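Local coordinates for molybdopterin biosynthesis moeA protein (PDB 1WU2) that probably takes part in molybdenum cofactor biosynthesis, as in other MoeA proteins, where molybdenum is inserted into molybdopterin, at residues L376-P379 with G384-R387. Numbering follows the deposited sequence.
Sequences LEIP and GYRR
The ring of Tyr385 meets Leu376 at its edge: methyl CD2 of Leu376 lies near the ring plane, 4.0 Å from CD2 of Tyr385. Ile378 approaches the same ring obliquely, its CG1 3.7 Å from Tyr385 CE2, the two side chains running antiparallel alongside each other. Across this contact the hydroxyl meets carbon, the branch CG2 of Ile378 and Pro379 CD, the latter 3.7 Å from Tyr385 OH; the proline side chain lies roughly perpendicular to that of the tyrosine. Within the C-terminal domain of this MoeA protein, strand 374-378 pairs with strands 343-351 and 390-395, whereas strand 384-385 joins strand 336-337 in a separate two-stranded antiparallel sheet. The case illustrates how one aromatic side chain can join two sheets: Tyr385, paired by its backbone with Ile336, packs on apolar residues of strand 374-378. With CG anti to the carbonyl carbon (chi1 -53°), the ring's CD2-CE2 side is set against Leu376 and Ile378. Ile336 touches both, and Val391 touches Leu376 and the tyrosine. An alanine here would probably open a gap beside Leu376 CD2 and Ile378 CG1 and remove the hydroxyl packed against Pro379 CD. Glu377 turns away and hydrogen-bonds through OE1 to the hydroxyl of Tyr343.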
loop_
_atom_site.group_PDB
_atom_site.type_symbol
_atom_site.label_atom_id
_atom_site.label_comp_id
_atom_site.label_asym_id
_atom_site.label_seq_id
_atom_site.Cartn_x
_atom_site.Cartn_y
_atom_site.Cartn_z
ATOM N N LEU A 376 6.971 10.235 11.557
ATOM C CA LEU A 376 6.298 10.890 12.657
ATOM C C LEU A 376 6.420 12.392 12.444
ATOM O O LEU A 376 7.470 12.882 12.047
ATOM C CB LEU A 376 6.964 10.485 13.975
ATOM C CG LEU A 376 6.682 11.347 15.205
ATOM C CD1 LEU A 376 5.232 11.224 15.611
ATOM C CD2 LEU A 376 7.596 10.940 16.339
ATOM N N GLU A 377 5.348 13.120 12.718
ATOM C CA GLU A 377 5.358 14.570 12.613
ATOM C C GLU A 377 5.265 15.180 14.006
ATOM O O GLU A 377 4.371 14.840 14.779
ATOM C CB GLU A 377 4.200 15.044 11.746
ATOM C CG GLU A 377 4.345 14.668 10.278
ATOM C CD GLU A 377 3.026 14.716 9.539
ATOM O OE1 GLU A 377 2.583 15.827 9.169
ATOM O OE2 GLU A 377 2.423 13.642 9.338
ATOM N N ILE A 378 6.205 16.068 14.317
ATOM C CA ILE A 378 6.234 16.783 15.584
ATOM C C ILE A 378 5.971 18.261 15.297
ATOM O O ILE A 378 6.795 18.913 14.658
ATOM C CB ILE A 378 7.602 16.596 16.274
ATOM C CG1 ILE A 378 7.936 15.104 16.398
ATOM C CG2 ILE A 378 7.605 17.272 17.648
ATOM C CD1 ILE A 378 9.347 14.813 16.876
ATOM N N PRO A 379 4.831 18.792 15.744
ATOM C CA PRO A 379 4.519 20.216 15.553
ATOM C C PRO A 379 5.545 21.177 16.162
ATOM O O PRO A 379 6.413 20.779 16.946
ATOM C CB PRO A 379 3.163 20.384 16.247
ATOM C CG PRO A 379 2.583 19.021 16.314
ATOM C CD PRO A 379 3.739 18.082 16.436
ATOM N N GLY A 384 9.618 17.932 22.041
ATOM C CA GLY A 384 9.975 16.550 21.759
ATOM C C GLY A 384 9.208 15.532 22.582
ATOM O O GLY A 384 8.481 15.887 23.513
ATOM N N TYR A 385 9.380 14.260 22.227
ATOM C CA TYR A 385 8.732 13.145 22.917
ATOM C C TYR A 385 9.751 12.247 23.610
ATOM O O TYR A 385 10.876 12.096 23.143
ATOM C CB TYR A 385 7.924 12.305 21.927
ATOM C CG TYR A 385 6.933 13.087 21.091
ATOM C CD1 TYR A 385 6.153 14.099 21.653
ATOM C CD2 TYR A 385 6.770 12.812 19.736
ATOM C CE1 TYR A 385 5.242 14.816 20.886
ATOM C CE2 TYR A 385 5.860 13.521 18.963
ATOM C CZ TYR A 385 5.099 14.522 19.544
ATOM O OH TYR A 385 4.198 15.230 18.785
ATOM N N ARG A 386 9.341 11.646 24.723
ATOM C CA ARG A 386 10.166 10.692 25.453
ATOM C C ARG A 386 9.860 9.273 24.994
ATOM O O ARG A 386 8.802 9.010 24.425
ATOM C CB ARG A 386 9.891 10.783 26.954
ATOM C CG ARG A 386 9.997 12.181 27.544
ATOM C CD ARG A 386 8.685 12.779 28.047
ATOM N NE ARG A 386 8.732 13.103 29.474
ATOM C CZ ARG A 386 8.652 12.215 30.467
ATOM N NH1 ARG A 386 8.525 10.914 30.218
ATOM N NH2 ARG A 386 8.704 12.633 31.730
ATOM N N ARG A 387 10.791 8.364 25.253
ATOM C CA ARG A 387 10.563 6.944 25.033
ATOM C C ARG A 387 9.509 6.464 26.028
ATOM O O ARG A 387 9.540 6.844 27.197
ATOM C CB ARG A 387 11.866 6.148 25.185
ATOM C CG ARG A 387 12.485 6.181 26.582
ATOM C CD ARG A 387 13.990 5.941 26.597
ATOM N NE ARG A 387 14.482 5.565 27.923
ATOM C CZ ARG A 387 14.652 6.400 28.949
ATOM N NH1 ARG A 387 14.372 7.697 28.840
ATOM N NH2 ARG A 387 15.110 5.930 30.105
#